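Local coordinates for uncharacterized protein (Ruminococcus gnavus, PDB 4QAN), which is of unknown function but can bind a magnesium ion and adopts a cystatin-like fold divergent within the NTF2-like superfamily, at residues Thr55-Asn60 against Tyr85-Thr90; Thr107-Ile112 against Val148-Gln153. All blocks are in the same frame, centred on the assembly; numbering follows the deposited sequence.

How the interactions relate
Both contacts use helix 87-108, one near each end. Interaction 1 sits at its first turn, where helix 52-58 packs against it. Interaction 2 sits where the chain leaves its last turn and meets the hairpin at the end of strand 140-150. The centres are about 34 Å apart and the contacts do not touch. Interaction 1 lies nearer the centre of the chain, but it is only partly buried and joins helix to helix through carbon-carbon packing. Interaction 2 is far from that centre, yet its middle is buried. There a cysteine meets an isoleucine and the backbone carbonyls of a proline and a glutamate, while the side chains of that proline and glutamate lie on the exposed side.

Interaction 1: Thr55-Asn60 against Tyr85-Thr90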
# COMPACT_ATOMS: atom_id res chain seq x y z
N THR A 55 -10.06 5.71 3.94
CA THR A 55 -10.21 5.16 2.59
C THR A 55 -10.13 3.63 2.64
O THR A 55 -10.98 2.94 2.07
CB THR A 55 -9.15 5.70 1.62
OG1 THR A 55 -9.26 7.13 1.54
CG2 THR A 55 -9.30 5.10 0.23
N ALA A 56 -9.13 3.09 3.32
CA ALA A 56 -8.93 1.64 3.36
C ALA A 56 -10.17 0.88 3.89
O ALA A 56 -10.53 -0.16 3.36
CB ALA A 56 -7.70 1.28 4.17
N LEU A 57 -10.83 1.42 4.90
CA LEU A 57 -12.02 0.79 5.48
C LEU A 57 -13.35 1.09 4.77
O LEU A 57 -14.31 0.33 4.92
CB LEU A 57 -12.13 1.16 6.96
CG LEU A 57 -10.96 0.70 7.83
CD1 LEU A 57 -10.97 1.42 9.18
CD2 LEU A 57 -10.99 -0.81 8.02
N GLN A 58 -13.40 2.16 3.96
CA GLN A 58 -14.66 2.68 3.40
C GLN A 58 -14.80 2.61 1.87
O GLN A 58 -15.92 2.59 1.35
CB GLN A 58 -14.85 4.14 3.81
CG GLN A 58 -14.80 4.39 5.31
CD GLN A 58 -15.99 3.79 6.00
OE1 GLN A 58 -17.11 4.30 5.88
NE2 GLN A 58 -15.77 2.71 6.74
N ILE A 59 -13.68 2.59 1.15
CA ILE A 59 -13.72 2.69 -0.30
C ILE A 59 -14.71 1.70 -0.95
O ILE A 59 -14.77 0.54 -0.58
CB ILE A 59 -12.32 2.54 -0.94
CG1 ILE A 59 -12.37 2.95 -2.42
CG2 ILE A 59 -11.79 1.11 -0.80
CD1 ILE A 59 -11.04 3.37 -2.98
N ASN A 60 -15.47 2.20 -1.93
CA ASN A 60 -16.45 1.41 -2.67
C ASN A 60 -15.79 0.75 -3.87
O ASN A 60 -15.46 1.42 -4.86
CB ASN A 60 -17.59 2.31 -3.14
CG ASN A 60 -18.74 1.55 -3.79
OD1 ASN A 60 -18.55 0.53 -4.47
ND2 ASN A 60 -19.95 2.06 -3.62
N TYR A 85 -9.57 -8.70 6.81
CA TYR A 85 -8.36 -9.54 6.62
C TYR A 85 -7.22 -8.84 5.86
O TYR A 85 -6.06 -8.96 6.22
CB TYR A 85 -8.76 -10.82 5.87
CG TYR A 85 -7.62 -11.75 5.52
CD1 TYR A 85 -6.86 -11.57 4.37
CD2 TYR A 85 -7.34 -12.85 6.32
CE1 TYR A 85 -5.83 -12.45 4.04
CE2 TYR A 85 -6.31 -13.72 6.01
CZ TYR A 85 -5.56 -13.53 4.88
OH TYR A 85 -4.54 -14.41 4.58
N TYR A 86 -7.56 -8.11 4.80
CA TYR A 86 -6.55 -7.48 3.95
C TYR A 86 -5.87 -6.22 4.49
O TYR A 86 -4.94 -5.70 3.85
CB TYR A 86 -7.17 -7.14 2.59
CG TYR A 86 -7.48 -8.35 1.74
CD1 TYR A 86 -6.48 -9.21 1.33
CD2 TYR A 86 -8.78 -8.61 1.30
CE1 TYR A 86 -6.75 -10.30 0.53
CE2 TYR A 86 -9.05 -9.69 0.49
CZ TYR A 86 -8.03 -10.53 0.11
OH TYR A 86 -8.28 -11.62 -0.70
N PHE A 87 -6.29 -5.74 5.67
CA PHE A 87 -5.95 -4.39 6.11
C PHE A 87 -4.46 -4.06 6.03
O PHE A 87 -4.08 -3.05 5.46
CB PHE A 87 -6.51 -4.10 7.53
CG PHE A 87 -6.11 -2.75 8.08
CD1 PHE A 87 -6.88 -1.61 7.84
CD2 PHE A 87 -4.94 -2.61 8.83
CE1 PHE A 87 -6.49 -0.36 8.33
CE2 PHE A 87 -4.56 -1.37 9.33
CZ PHE A 87 -5.33 -0.24 9.08
N PRO A 88 -3.60 -4.89 6.62
CA PRO A 88 -2.19 -4.49 6.52
C PRO A 88 -1.67 -4.33 5.08
O PRO A 88 -0.78 -3.51 4.84
CB PRO A 88 -1.46 -5.61 7.25
CG PRO A 88 -2.50 -6.21 8.18
CD PRO A 88 -3.78 -6.12 7.40
N LEU A 89 -2.20 -5.11 4.13
CA LEU A 89 -1.75 -4.97 2.73
C LEU A 89 -2.22 -3.64 2.14
O LEU A 89 -1.48 -2.99 1.42
CB LEU A 89 -2.24 -6.14 1.87
CG LEU A 89 -1.92 -7.54 2.37
CD1 LEU A 89 -2.05 -8.56 1.23
CD2 LEU A 89 -0.52 -7.61 2.96
N THR A 90 -3.44 -3.23 2.48
CA THR A 90 -4.07 -2.06 1.93
C THR A 90 -3.41 -0.82 2.53
O THR A 90 -3.01 0.09 1.79
CB THR A 90 -5.60 -2.04 2.18
OG1 THR A 90 -6.20 -3.25 1.67
CG2 THR A 90 -6.25 -0.88 1.46
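The Phe87 ring receives Leu57 obliquely, with CD2 of Leu57 lying 4.2 Å from CD1 of Phe87. Two more rings stand on the same short segment, and neither touches 55-60. One face of the Tyr86 ring carries CD1 of Tyr85, 3.8 Å above its plane and offset toward the rim. In turn, CD1 of Tyr86 lies in the plane of the Tyr85 ring, at its edge. The Tyr86 ring also touches Leu271 and Leu275 of helix 254-275.

Phe87 has CG anti to its backbone N (chi1 176°). This swings the ring out from the first turn, partly along the direction in which the helix runs, and brings its CD1 near Leu57. The Leu57 side of the contact is exposed, while Ala56 and Thr90 are buried.

The pair is helix-on-helix packing. Helix 52-58 lies against the first turn of helix 87-108, the long helix that precedes the curved antiparallel sheet. This order is consistent with the cystatin-like fold.

Between the two segments, the CA atoms come nearest at Ala56 and Thr90, 6.3 Å apart. Both CB atoms point across the gap. CB of Ala56 meets CG2 of Thr90 at 3.8 Å, and the same methyl of Thr90 is 4.1 Å from CA of Ala56. Met94, one turn further along helix 87-108, also touches Ala56. The branches of Thr90 divide the work. Its methyl faces helix 52-58, whereas OG1 is hydrogen-bonded to Thr80 OG1 and Ala78 O.

Interaction 2: Thr107-Ile112 against Val148-Gln153; sequences TEIPEI and VKCGEQ
Cys150 fills the gap between the hairpin and the loop that follows helix 87-108. Its SG lies 3.7 Å from CG2 of Ile109 and 3.6 Å from the backbone O of Glu111. Its CB is held just as closely, 3.5 Å from O of Glu111 and 3.7 Å from O of Pro110. The sulfur is placed by chi1 of -56°, which sets SG beside the backbone N of Cys150 and anti to its carbonyl carbon. Ile109 offers its CG2 branch to the sulfur. Its side chain also packs on Tyr155 and Leu157 of strand 153-164, and Tyr155 touches Cys150 as well. This part is buried and close-fitting.

The other side is looser. Pro110 and Glu111 are exposed. The Glu111 side chain leans past the turn, and its OE1 comes no nearer than 4.2 Å to the backbone O of Cys150. The ring of Pro110 stays further off and makes no close contact with the hairpin. Glu111 itself has backbone angles of the left-handed helical region (57°/50°), where the loop bends back toward the sheet.

The hairpin joins strands 140-150 and 153-164 through a type II' turn from Cys150 to Gln153, with Gly151 at its first corner. Cys150 N bonds to Gln153 O at 2.8 Å, and Gln153 N returns to Cys150 O.

The loop and the hairpin share no hydrogen bond here. O of Glu111 instead accepts one from Thr114 OG1. The contact therefore depends on van der Waals fit around a buried cysteine, and the nearby carbonyl oxygens may polarise its CB and SG somewhat.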
# COMPACT_ATOMS: atom_id res chain seq x y z
N THR A 107 9.76 17.09 -5.57
CA THR A 107 10.68 17.18 -6.69
C THR A 107 10.21 18.23 -7.69
O THR A 107 10.98 19.08 -8.10
CB THR A 107 10.81 15.82 -7.41
OG1 THR A 107 11.56 14.92 -6.59
CG2 THR A 107 11.52 15.95 -8.76
N GLU A 108 8.94 18.16 -8.07
CA GLU A 108 8.41 18.99 -9.17
C GLU A 108 8.17 20.45 -8.80
O GLU A 108 7.82 21.25 -9.67
CB GLU A 108 7.13 18.37 -9.73
CG GLU A 108 7.35 17.06 -10.45
CD GLU A 108 8.31 17.20 -11.62
OE1 GLU A 108 8.13 18.12 -12.44
OE2 GLU A 108 9.25 16.37 -11.72
N ILE A 109 8.32 20.80 -7.53
CA ILE A 109 8.26 22.18 -7.08
C ILE A 109 9.61 22.51 -6.47
O ILE A 109 9.89 22.12 -5.33
CB ILE A 109 7.18 22.39 -6.02
CG1 ILE A 109 5.83 21.91 -6.55
CG2 ILE A 109 7.12 23.86 -5.62
CD1 ILE A 109 4.75 21.81 -5.48
N PRO A 110 10.46 23.23 -7.22
CA PRO A 110 11.79 23.56 -6.71
C PRO A 110 11.68 24.57 -5.56
O PRO A 110 10.83 25.48 -5.61
CB PRO A 110 12.49 24.17 -7.92
CG PRO A 110 11.39 24.78 -8.73
CD PRO A 110 10.18 23.92 -8.50
N GLU A 111 12.52 24.40 -4.53
CA GLU A 111 12.48 25.25 -3.34
C GLU A 111 11.09 25.21 -2.72
O GLU A 111 10.49 26.26 -2.45
CB GLU A 111 12.85 26.70 -3.69
CG GLU A 111 14.17 26.88 -4.43
CD GLU A 111 14.47 28.34 -4.71
OE1 GLU A 111 13.65 29.01 -5.38
OE2 GLU A 111 15.53 28.83 -4.27
N ILE A 112 10.57 24.00 -2.51
CA ILE A 112 9.28 23.83 -1.85
C ILE A 112 9.37 24.30 -0.39
O ILE A 112 8.37 24.67 0.21
CB ILE A 112 8.74 22.37 -1.99
CG1 ILE A 112 7.36 22.24 -1.34
CG2 ILE A 112 9.69 21.33 -1.40
CD1 ILE A 112 6.51 21.14 -1.93
N VAL A 148 0.26 28.48 -4.77
CA VAL A 148 1.39 28.74 -3.89
C VAL A 148 2.48 29.50 -4.63
O VAL A 148 2.42 29.64 -5.85
CB VAL A 148 1.97 27.44 -3.31
CG1 VAL A 148 0.88 26.67 -2.56
CG2 VAL A 148 2.59 26.57 -4.40
N LYS A 149 3.48 29.96 -3.88
CA LYS A 149 4.59 30.73 -4.44
C LYS A 149 5.93 30.25 -3.88
O LYS A 149 6.07 30.07 -2.67
CB LYS A 149 4.40 32.21 -4.11
CG LYS A 149 5.61 33.08 -4.41
CD LYS A 149 5.36 34.52 -4.02
CE LYS A 149 6.59 35.36 -4.24
NZ LYS A 149 6.36 36.76 -3.81
N CYS A 150 6.91 30.04 -4.77
CA CYS A 150 8.27 29.64 -4.37
C CYS A 150 9.31 30.49 -5.10
O CYS A 150 9.70 30.18 -6.22
CB CYS A 150 8.50 28.16 -4.66
SG CYS A 150 7.29 27.08 -3.86
N GLY A 151 9.77 31.55 -4.43
CA GLY A 151 10.72 32.49 -5.01
C GLY A 151 10.00 33.51 -5.87
O GLY A 151 9.15 34.26 -5.38
N GLU A 152 10.33 33.54 -7.16
CA GLU A 152 9.57 34.34 -8.12
C GLU A 152 8.45 33.49 -8.74
O GLU A 152 7.55 34.03 -9.39
CB GLU A 152 10.49 34.88 -9.23
CG GLU A 152 11.81 35.46 -8.73
CD GLU A 152 11.63 36.35 -7.51
OE1 GLU A 152 11.10 37.47 -7.66
OE2 GLU A 152 12.02 35.91 -6.41
N GLN A 153 8.51 32.18 -8.51
CA GLN A 153 7.59 31.21 -9.14
C GLN A 153 6.25 31.14 -8.42
O GLN A 153 6.19 31.23 -7.19
CB GLN A 153 8.21 29.80 -9.16
CG GLN A 153 9.68 29.71 -9.56
CD GLN A 153 10.00 30.47 -10.82
OE1 GLN A 153 10.19 31.69 -10.79
NE2 GLN A 153 10.06 29.76 -11.95